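Local coordinates for EGF family domain-containing protein (Toxoplasma gondii, PDB 4Z80), which binds a peptide of its rhoptry neck partner RON2L1, a pairing probably used at the moving junction when the parasite invades a host cell, at residues 402-411 against 423-434; 345-353 against 449-460. All blocks are in the same frame, centred on the assembly; numbering follows the deposited sequence.

Contact 1 of 2, residues 402-411 against 423-434; sequences GYHWATFVAT and ARGKCFFYSTVP
The indole of Trp405 lies in a hollow where the chain bends away after strand 424-430. Pro434 CD sits over the five-membered ring, 3.6 Å from its centroid, while Thr432 O lies above the six-membered part, 3.3 Å from Trp405 CE3. The ring's opposite face rests on His404 CB. Phe429 CB forms a second bump, over the Tyr403 ring at 3.8 Å from its centroid; the ring planes differ by 16°, but with centroids 5.5 Å apart they are displaced. Strands 405-410 and 424-430 are antiparallel neighbours, laced by backbone bonds such as Val409 N to Lys426 O (2.9 Å). Phe408 reaches along the partner strand because chi1 (178°) sets CG opposite the backbone N, and CZ comes to 3.6 Å from Gly425 N. Gly425 fits closely there, with no side chain to meet Val409 O. Thr407 OG1 lies at the edge of the Tyr430 ring, and one water joins it to Tyr430 OH. In a probably PAN-type domain the pair forms the middle of a four-stranded sheet, between strands 371-377 and 443-447. Helix 378-387 packs on the face bearing Ala406 and Cys427, whose disulfide partner is Cys381, and Trp355 of strand 353-359 meets Trp405 edge-to-face.

Contact 2 of 2, residues 345-353 against 449-460; sequences PPREPLKNV and LSAVDPSIAIDP
Arg347 and Pro349 hold the loop 449-460 by their carbonyls at two points, Ala451 and Ile458, and a single beta bridge pairs Leu350 with Ile458. The contact ties the loop between helix 340-343 and strand 353-359 to the one following strand 443-447. Three backbone hydrogen bonds make up the polar frame: Ala451 N to Arg347 O (2.8 Å), Ile458 N to Pro349 O, and Lys351 N to Ile458 O, the last donor standing well above the carbonyl plane. Between the first two the loop bulges through a 3-10 turn at 454-456, which an Asx turn opens, Ser455 N bonding Asp453 OD1.

Among apolar contacts, Pro345 CD meets Leu449 CD1 at 3.7 Å, Pro349 packs on Ile456 and Ala457, and Val353 CG1 meets Pro460 CG. Ala451 O, 3.4 Å from Pro349 CG, is buried without a polar partner.

Aliphatic groups also lie on charged ones. Ile456 CD1 sits over one face of the Arg347 guanidinium, 3.6 Å from NH1, which bonds Ser327 O; a bend at chi3 (75°) turns that group back over the loop. Ile458 CD1 is 3.6 Å from Glu348 OE1.

Waters add further links. One joins the carbonyls of Pro346 and Glu348 to Ser450 OG, which also bonds Thr447. The extended Lys351 chain passes obliquely across Asp459, CE 3.4 Å from OD1. NZ, 4.5 Å from OD1, is too far for a salt bridge; a separate water donates to both Asp459 OD1 and Lys351 O.

How the contacts relate
Contact 1 is nested along the chain inside the long loop closed by contact 2, whose segments have 95 residues between them. The centres of the two contacts lie 13 Å apart, on the same side of the chain's centre, and their nearest atoms come to about 4 Å without touching. Strand 443-447 connects them: its backbone bonds Ala406 and Phe408 of contact 1, while Ala445 bonds Leu350 of contact 2. Strand 353-359, which starts at the end of 345-353, carries Trp355 to contact 1. Neither contact is touched by the other protein chain of the assembly; the ligand at contact 1 is a glycerol on Tyr430 OH, probably from the crystallisation liquor.

Contact 1 of 2, residues 402-411 against 423-434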
loop_
_atom_site.group_PDB
_atom_site.type_symbol
_atom_site.label_atom_id
_atom_site.label_comp_id
_atom_site.label_asym_id
_atom_site.label_seq_id
_atom_site.Cartn_x
_atom_site.Cartn_y
_atom_site.Cartn_z
ATOM N N GLY A 402 -22.035 1.787 -1.156
ATOM C CA GLY A 402 -21.828 2.750 -0.088
ATOM C C GLY A 402 -21.934 2.149 1.301
ATOM O O GLY A 402 -22.096 2.885 2.278
ATOM N N TYR A 403 -21.848 0.826 1.398
ATOM C CA TYR A 403 -21.942 0.141 2.690
ATOM C C TYR A 403 -20.564 0.070 3.341
ATOM O O TYR A 403 -19.645 -0.503 2.759
ATOM C CB TYR A 403 -22.476 -1.289 2.537
ATOM C CG TYR A 403 -23.761 -1.468 1.750
ATOM C CD1 TYR A 403 -24.704 -0.452 1.649
ATOM C CD2 TYR A 403 -24.022 -2.676 1.122
ATOM C CE1 TYR A 403 -25.878 -0.644 0.919
ATOM C CE2 TYR A 403 -25.184 -2.878 0.413
ATOM C CZ TYR A 403 -26.100 -1.867 0.314
ATOM O OH TYR A 403 -27.240 -2.110 -0.431
ATOM N N HIS A 404 -20.424 0.611 4.550
ATOM C CA HIS A 404 -19.135 0.548 5.252
ATOM C C HIS A 404 -19.205 -0.146 6.596
ATOM O O HIS A 404 -18.168 -0.331 7.238
ATOM C CB HIS A 404 -18.564 1.947 5.437
ATOM C CG HIS A 404 -18.189 2.580 4.142
ATOM N ND1 HIS A 404 -17.160 2.101 3.360
ATOM C CD2 HIS A 404 -18.761 3.588 3.444
ATOM C CE1 HIS A 404 -17.087 2.818 2.251
ATOM N NE2 HIS A 404 -18.051 3.722 2.276
ATOM N N TRP A 405 -20.406 -0.542 7.003
ATOM C CA TRP A 405 -20.643 -1.192 8.287
ATOM C C TRP A 405 -21.615 -2.325 8.062
ATOM O O TRP A 405 -22.601 -2.155 7.339
ATOM C CB TRP A 405 -21.213 -0.199 9.312
ATOM C CG TRP A 405 -20.439 1.074 9.381
ATOM C CD1 TRP A 405 -19.385 1.356 10.207
ATOM C CD2 TRP A 405 -20.625 2.238 8.562
ATOM N NE1 TRP A 405 -18.912 2.624 9.958
ATOM C CE2 TRP A 405 -19.654 3.184 8.949
ATOM C CE3 TRP A 405 -21.519 2.572 7.538
ATOM C CZ2 TRP A 405 -19.563 4.441 8.363
ATOM C CZ3 TRP A 405 -21.422 3.813 6.957
ATOM C CH2 TRP A 405 -20.450 4.733 7.356
ATOM N N ALA A 406 -21.339 -3.475 8.675
ATOM C CA ALA A 406 -22.272 -4.586 8.668
ATOM C C ALA A 406 -22.364 -5.215 10.045
ATOM O O ALA A 406 -21.374 -5.264 10.785
ATOM C CB ALA A 406 -21.863 -5.633 7.652
ATOM N N THR A 407 -23.551 -5.708 10.376
ATOM C CA THR A 407 -23.772 -6.495 11.583
ATOM C C THR A 407 -24.137 -7.884 11.146
ATOM O O THR A 407 -25.103 -8.066 10.393
ATOM C CB THR A 407 -24.906 -5.923 12.466
ATOM O OG1 THR A 407 -24.545 -4.627 12.954
ATOM C CG2 THR A 407 -25.222 -6.849 13.652
ATOM N N PHE A 408 -23.356 -8.854 11.601
ATOM C CA PHE A 408 -23.646 -10.257 11.382
ATOM C C PHE A 408 -24.406 -10.801 12.576
ATOM O O PHE A 408 -23.991 -10.605 13.713
ATOM C CB PHE A 408 -22.366 -11.049 11.165
ATOM C CG PHE A 408 -22.589 -12.519 10.984
ATOM C CD1 PHE A 408 -23.010 -13.017 9.765
ATOM C CD2 PHE A 408 -22.356 -13.407 12.023
ATOM C CE1 PHE A 408 -23.214 -14.369 9.583
ATOM C CE2 PHE A 408 -22.552 -14.767 11.846
ATOM C CZ PHE A 408 -22.979 -15.250 10.626
ATOM N N VAL A 409 -25.534 -11.453 12.314
ATOM C CA VAL A 409 -26.340 -12.064 13.361
ATOM C C VAL A 409 -26.377 -13.564 13.120
ATOM O O VAL A 409 -27.015 -14.036 12.178
ATOM C CB VAL A 409 -27.769 -11.483 13.384
ATOM C CG1 VAL A 409 -28.581 -12.090 14.541
ATOM C CG2 VAL A 409 -27.728 -9.959 13.487
ATOM N N ALA A 410 -25.683 -14.319 13.969
ATOM C CA ALA A 410 -25.635 -15.770 13.845
ATOM C C ALA A 410 -26.975 -16.368 14.218
ATOM O O ALA A 410 -27.663 -15.870 15.113
ATOM C CB ALA A 410 -24.546 -16.349 14.722
ATOM N N THR A 411 -27.343 -17.440 13.530
ATOM C CA THR A 411 -28.600 -18.114 13.815
ATOM C C THR A 411 -28.630 -18.603 15.264
ATOM O O THR A 411 -29.589 -18.333 15.988
ATOM C CB THR A 411 -28.825 -19.285 12.848
ATOM O OG1 THR A 411 -28.872 -18.780 11.505
ATOM C CG2 THR A 411 -30.134 -20.006 13.158
ATOM N N ALA A 423 -20.207 -20.534 11.869
ATOM C CA ALA A 423 -21.610 -20.197 12.062
ATOM C C ALA A 423 -22.203 -19.558 10.821
ATOM O O ALA A 423 -21.529 -18.804 10.129
ATOM C CB ALA A 423 -21.771 -19.262 13.236
ATOM N N ARG A 424 -23.466 -19.869 10.545
ATOM C CA ARG A 424 -24.195 -19.168 9.502
ATOM C C ARG A 424 -25.237 -18.256 10.133
ATOM O O ARG A 424 -25.642 -18.440 11.284
ATOM C CB ARG A 424 -24.827 -20.159 8.524
ATOM C CG ARG A 424 -23.772 -20.971 7.754
ATOM C CD ARG A 424 -24.141 -21.203 6.296
ATOM N NE ARG A 424 -22.987 -21.686 5.535
ATOM C CZ ARG A 424 -22.469 -21.096 4.459
ATOM N NH1 ARG A 424 -22.992 -19.980 3.957
ATOM N NH2 ARG A 424 -21.413 -21.640 3.870
ATOM N N GLY A 425 -25.643 -17.244 9.377
ATOM C CA GLY A 425 -26.591 -16.269 9.854
ATOM C C GLY A 425 -26.864 -15.216 8.803
ATOM O O GLY A 425 -26.687 -15.452 7.607
ATOM N N LYS A 426 -27.283 -14.049 9.267
ATOM C CA LYS A 426 -27.723 -12.974 8.401
ATOM C C LYS A 426 -26.785 -11.778 8.496
ATOM O O LYS A 426 -26.405 -11.380 9.597
ATOM C CB LYS A 426 -29.142 -12.571 8.782
ATOM C CG LYS A 426 -29.933 -11.933 7.673
ATOM C CD LYS A 426 -31.402 -11.888 8.053
ATOM C CE LYS A 426 -32.291 -11.589 6.870
ATOM N NZ LYS A 426 -33.320 -12.659 6.724
ATOM N N CYS A 427 -26.409 -11.232 7.340
ATOM C CA CYS A 427 -25.619 -10.001 7.259
ATOM C C CYS A 427 -26.489 -8.813 6.987
ATOM O O CYS A 427 -27.237 -8.815 6.015
ATOM C CB CYS A 427 -24.602 -10.046 6.137
ATOM S SG CYS A 427 -23.801 -11.581 5.871
ATOM N N PHE A 428 -26.392 -7.787 7.822
ATOM C CA PHE A 428 -27.124 -6.542 7.614
ATOM C C PHE A 428 -26.153 -5.440 7.236
ATOM O O PHE A 428 -25.202 -5.181 7.963
ATOM C CB PHE A 428 -27.909 -6.150 8.864
ATOM C CG PHE A 428 -28.975 -7.130 9.227
ATOM C CD1 PHE A 428 -30.240 -7.034 8.677
ATOM C CD2 PHE A 428 -28.711 -8.160 10.112
ATOM C CE1 PHE A 428 -31.219 -7.942 9.010
ATOM C CE2 PHE A 428 -29.689 -9.070 10.447
ATOM C CZ PHE A 428 -30.942 -8.961 9.896
ATOM N N PHE A 429 -26.396 -4.788 6.103
ATOM C CA PHE A 429 -25.491 -3.773 5.571
ATOM C C PHE A 429 -26.031 -2.367 5.798
ATOM O O PHE A 429 -27.229 -2.110 5.620
ATOM C CB PHE A 429 -25.262 -3.995 4.067
ATOM C CG PHE A 429 -24.659 -5.321 3.718
ATOM C CD1 PHE A 429 -23.310 -5.555 3.905
ATOM C CD2 PHE A 429 -25.431 -6.325 3.157
ATOM C CE1 PHE A 429 -22.745 -6.770 3.567
ATOM C CE2 PHE A 429 -24.874 -7.544 2.822
ATOM C CZ PHE A 429 -23.524 -7.768 3.030
ATOM N N TYR A 430 -25.136 -1.450 6.169
ATOM C CA TYR A 430 -25.503 -0.083 6.506
ATOM C C TYR A 430 -24.685 0.958 5.761
ATOM O O TYR A 430 -23.495 0.744 5.492
ATOM C CB TYR A 430 -25.318 0.148 8.003
ATOM C CG TYR A 430 -25.994 -0.868 8.887
ATOM C CD1 TYR A 430 -27.368 -0.856 9.076
ATOM C CD2 TYR A 430 -25.248 -1.828 9.565
ATOM C CE1 TYR A 430 -27.977 -1.778 9.899
ATOM C CE2 TYR A 430 -25.847 -2.756 10.379
ATOM C CZ TYR A 430 -27.209 -2.727 10.550
ATOM O OH TYR A 430 -27.794 -3.654 11.372
ATOM N N SER A 431 -25.314 2.104 5.490
ATOM C CA SER A 431 -24.614 3.273 4.967
ATOM C C SER A 431 -24.699 4.471 5.919
ATOM O O SER A 431 -24.289 5.578 5.564
ATOM C CB SER A 431 -25.170 3.661 3.595
ATOM O OG SER A 431 -26.530 4.039 3.691
ATOM N N THR A 432 -25.208 4.226 7.129
ATOM C CA THR A 432 -25.354 5.237 8.178
ATOM C C THR A 432 -24.128 5.238 9.082
ATOM O O THR A 432 -23.647 4.172 9.448
ATOM C CB THR A 432 -26.595 4.970 9.047
ATOM O OG1 THR A 432 -27.773 4.929 8.226
ATOM C CG2 THR A 432 -26.758 6.050 10.119
ATOM N N VAL A 433 -23.638 6.421 9.444
ATOM C CA VAL A 433 -22.500 6.538 10.352
ATOM C C VAL A 433 -22.927 6.126 11.762
ATOM O O VAL A 433 -23.876 6.692 12.308
ATOM C CB VAL A 433 -21.950 7.971 10.363
ATOM C CG1 VAL A 433 -20.880 8.158 11.441
ATOM C CG2 VAL A 433 -21.386 8.317 9.003
ATOM N N PRO A 434 -22.223 5.153 12.368
ATOM C CA PRO A 434 -22.638 4.681 13.695
ATOM C C PRO A 434 -22.214 5.599 14.846
ATOM O O PRO A 434 -21.196 6.287 14.751
ATOM C CB PRO A 434 -21.941 3.327 13.809
ATOM C CG PRO A 434 -20.691 3.491 13.016
ATOM C CD PRO A 434 -21.081 4.378 11.842
HETATM O O HOH W 1 -26.770 -3.338 13.877
#

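Contact 2 of 2, residues 345-353 against 449-460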
loop_
_atom_site.group_PDB
_atom_site.type_symbol
_atom_site.label_atom_id
_atom_site.label_comp_id
_atom_site.label_asym_id
_atom_site.label_seq_id
_atom_site.Cartn_x
_atom_site.Cartn_y
_atom_site.Cartn_z
ATOM N N PRO A 345 -10.858 2.487 11.451
ATOM C CA PRO A 345 -11.184 1.256 12.171
ATOM C C PRO A 345 -9.958 0.395 12.459
ATOM O O PRO A 345 -8.974 0.423 11.715
ATOM C CB PRO A 345 -12.145 0.530 11.214
ATOM C CG PRO A 345 -12.623 1.579 10.279
ATOM C CD PRO A 345 -11.497 2.525 10.121
ATOM N N PRO A 346 -10.016 -0.384 13.540
ATOM C CA PRO A 346 -8.945 -1.325 13.857
ATOM C C PRO A 346 -8.992 -2.555 12.955
ATOM O O PRO A 346 -9.928 -2.740 12.174
ATOM C CB PRO A 346 -9.244 -1.689 15.306
ATOM C CG PRO A 346 -10.731 -1.663 15.354
ATOM C CD PRO A 346 -11.132 -0.494 14.496
ATOM N N ARG A 347 -7.974 -3.390 13.074
ATOM C CA ARG A 347 -7.848 -4.587 12.263
ATOM C C ARG A 347 -8.951 -5.597 12.511
ATOM O O ARG A 347 -9.478 -6.193 11.572
ATOM C CB ARG A 347 -6.491 -5.235 12.530
ATOM C CG ARG A 347 -6.216 -6.489 11.738
ATOM C CD ARG A 347 -4.810 -6.975 11.997
ATOM N NE ARG A 347 -4.730 -7.585 13.311
ATOM C CZ ARG A 347 -4.687 -8.893 13.544
ATOM N NH1 ARG A 347 -4.688 -9.769 12.549
ATOM N NH2 ARG A 347 -4.628 -9.326 14.791
ATOM N N GLU A 348 -9.293 -5.806 13.773
ATOM C CA GLU A 348 -10.175 -6.903 14.128
ATOM C C GLU A 348 -11.650 -6.542 14.026
ATOM O O GLU A 348 -12.040 -5.428 14.368
ATOM C CB GLU A 348 -9.893 -7.366 15.552
ATOM C CG GLU A 348 -8.429 -7.704 15.837
ATOM C CD GLU A 348 -7.591 -6.518 16.305
ATOM O OE1 GLU A 348 -8.065 -5.363 16.274
ATOM O OE2 GLU A 348 -6.436 -6.758 16.730
ATOM N N PRO A 349 -12.481 -7.499 13.585
ATOM C CA PRO A 349 -13.916 -7.288 13.756
ATOM C C PRO A 349 -14.267 -7.134 15.221
ATOM O O PRO A 349 -13.456 -7.497 16.078
ATOM C CB PRO A 349 -14.541 -8.561 13.165
ATOM C CG PRO A 349 -13.509 -9.157 12.323
ATOM C CD PRO A 349 -12.192 -8.787 12.940
ATOM N N LEU A 350 -15.457 -6.613 15.507
ATOM C CA LEU A 350 -15.868 -6.380 16.882
ATOM C C LEU A 350 -16.844 -7.474 17.311
ATOM O O LEU A 350 -17.955 -7.579 16.784
ATOM C CB LEU A 350 -16.490 -4.994 17.027
ATOM C CG LEU A 350 -15.667 -3.818 16.493
ATOM C CD1 LEU A 350 -16.486 -2.556 16.558
ATOM C CD2 LEU A 350 -14.360 -3.683 17.278
ATOM N N LYS A 351 -16.441 -8.300 18.274
ATOM C CA LYS A 351 -17.293 -9.396 18.695
ATOM C C LYS A 351 -18.419 -8.919 19.602
ATOM O O LYS A 351 -18.271 -7.964 20.375
ATOM C CB LYS A 351 -16.480 -10.489 19.404
ATOM C CG LYS A 351 -15.884 -10.090 20.739
ATOM C CD LYS A 351 -15.306 -11.315 21.440
ATOM C CE LYS A 351 -14.712 -10.951 22.790
ATOM N NZ LYS A 351 -14.260 -12.165 23.517
ATOM N N ASN A 352 -19.559 -9.584 19.458
ATOM C CA ASN A 352 -20.672 -9.467 20.384
ATOM C C ASN A 352 -21.274 -8.073 20.452
ATOM O O ASN A 352 -21.782 -7.668 21.489
ATOM C CB ASN A 352 -20.231 -9.915 21.787
ATOM C CG ASN A 352 -19.850 -11.380 21.837
ATOM O OD1 ASN A 352 -18.712 -11.724 22.153
ATOM N ND2 ASN A 352 -20.803 -12.254 21.522
ATOM N N VAL A 353 -21.246 -7.346 19.335
ATOM C CA VAL A 353 -21.900 -6.047 19.283
ATOM C C VAL A 353 -22.598 -5.831 17.951
ATOM O O VAL A 353 -22.301 -6.512 16.966
ATOM C CB VAL A 353 -20.915 -4.885 19.537
ATOM C CG1 VAL A 353 -20.508 -4.840 21.024
ATOM C CG2 VAL A 353 -19.689 -4.993 18.630
ATOM N N LEU A 449 -13.066 -1.607 6.156
ATOM C CA LEU A 449 -11.612 -1.550 6.343
ATOM C C LEU A 449 -11.097 -2.615 7.322
ATOM O O LEU A 449 -9.888 -2.707 7.555
ATOM C CB LEU A 449 -11.220 -0.149 6.827
ATOM C CG LEU A 449 -11.335 0.968 5.781
ATOM C CD1 LEU A 449 -11.361 2.317 6.451
ATOM C CD2 LEU A 449 -10.190 0.899 4.783
ATOM N N SER A 450 -12.008 -3.408 7.880
ATOM C CA SER A 450 -11.657 -4.467 8.844
ATOM C C SER A 450 -11.131 -5.723 8.159
ATOM O O SER A 450 -11.517 -6.038 7.029
ATOM C CB SER A 450 -12.875 -4.876 9.682
ATOM O OG SER A 450 -13.542 -3.776 10.262
ATOM N N ALA A 451 -10.276 -6.469 8.854
ATOM C CA ALA A 451 -10.017 -7.852 8.465
ATOM C C ALA A 451 -11.314 -8.665 8.624
ATOM O O ALA A 451 -12.237 -8.242 9.334
ATOM C CB ALA A 451 -8.890 -8.445 9.290
ATOM N N VAL A 452 -11.385 -9.825 7.973
ATOM C CA VAL A 452 -12.639 -10.582 7.927
ATOM C C VAL A 452 -12.620 -11.921 8.656
ATOM O O VAL A 452 -13.561 -12.687 8.534
ATOM C CB VAL A 452 -13.091 -10.843 6.461
ATOM C CG1 VAL A 452 -13.245 -9.528 5.718
ATOM C CG2 VAL A 452 -12.128 -11.762 5.717
ATOM N N ASP A 453 -11.573 -12.199 9.432
ATOM C CA ASP A 453 -11.519 -13.425 10.229
ATOM C C ASP A 453 -12.318 -13.257 11.521
ATOM O O ASP A 453 -11.919 -12.503 12.398
ATOM C CB ASP A 453 -10.069 -13.782 10.550
ATOM C CG ASP A 453 -9.926 -15.149 11.207
ATOM O OD1 ASP A 453 -10.950 -15.789 11.543
ATOM O OD2 ASP A 453 -8.770 -15.581 11.389
ATOM N N PRO A 454 -13.456 -13.957 11.651
ATOM C CA PRO A 454 -14.215 -13.770 12.890
ATOM C C PRO A 454 -13.474 -14.286 14.126
ATOM O O PRO A 454 -13.795 -13.856 15.235
ATOM C CB PRO A 454 -15.498 -14.576 12.637
ATOM C CG PRO A 454 -15.140 -15.560 11.597
ATOM C CD PRO A 454 -14.123 -14.894 10.725
ATOM N N SER A 455 -12.487 -15.158 13.939
ATOM C CA SER A 455 -11.823 -15.789 15.078
ATOM C C SER A 455 -10.840 -14.852 15.782
ATOM O O SER A 455 -10.383 -15.154 16.888
ATOM C CB SER A 455 -11.098 -17.067 14.640
ATOM O OG SER A 455 -9.913 -16.787 13.912
ATOM N N ILE A 456 -10.519 -13.718 15.162
ATOM C CA ILE A 456 -9.645 -12.731 15.805
ATOM C C ILE A 456 -10.429 -11.561 16.393
ATOM O O ILE A 456 -9.839 -10.604 16.901
ATOM C CB ILE A 456 -8.577 -12.163 14.833
ATOM C CG1 ILE A 456 -9.201 -11.281 13.739
ATOM C CG2 ILE A 456 -7.768 -13.316 14.226
ATOM C CD1 ILE A 456 -8.176 -10.626 12.833
ATOM N N ALA A 457 -11.757 -11.626 16.335
ATOM C CA ALA A 457 -12.567 -10.511 16.790
ATOM C C ALA A 457 -12.306 -10.185 18.257
ATOM O O ALA A 457 -12.089 -11.076 19.083
ATOM C CB ALA A 457 -14.049 -10.804 16.578
ATOM N N ILE A 458 -12.338 -8.898 18.569
ATOM C CA ILE A 458 -12.192 -8.444 19.946
ATOM C C ILE A 458 -13.279 -7.441 20.321
ATOM O O ILE A 458 -14.125 -7.074 19.507
ATOM C CB ILE A 458 -10.800 -7.821 20.194
ATOM C CG1 ILE A 458 -10.620 -6.551 19.364
ATOM C CG2 ILE A 458 -9.705 -8.829 19.888
ATOM C CD1 ILE A 458 -9.282 -5.822 19.616
ATOM N N ASP A 459 -13.275 -7.014 21.573
ATOM C CA ASP A 459 -14.247 -6.042 22.047
ATOM C C ASP A 459 -13.939 -4.635 21.573
ATOM O O ASP A 459 -12.778 -4.268 21.422
ATOM C CB ASP A 459 -14.292 -6.035 23.571
ATOM C CG ASP A 459 -14.659 -7.373 24.140
ATOM O OD1 ASP A 459 -15.726 -7.902 23.767
ATOM O OD2 ASP A 459 -13.881 -7.896 24.967
ATOM N N PRO A 460 -14.984 -3.829 21.365
ATOM C CA PRO A 460 -14.772 -2.390 21.246
ATOM C C PRO A 460 -14.445 -1.815 22.612
ATOM O O PRO A 460 -14.590 -2.518 23.612
ATOM C CB PRO A 460 -16.118 -1.878 20.754
ATOM C CG PRO A 460 -17.093 -2.816 21.405
ATOM C CD PRO A 460 -16.419 -4.165 21.413
HETATM O O HOH W 2 -12.555 -3.286 12.613
HETATM O O HOH W 3 -18.081 -6.929 22.963
HETATM O O HOH W 4 -11.555 -11.465 21.977
#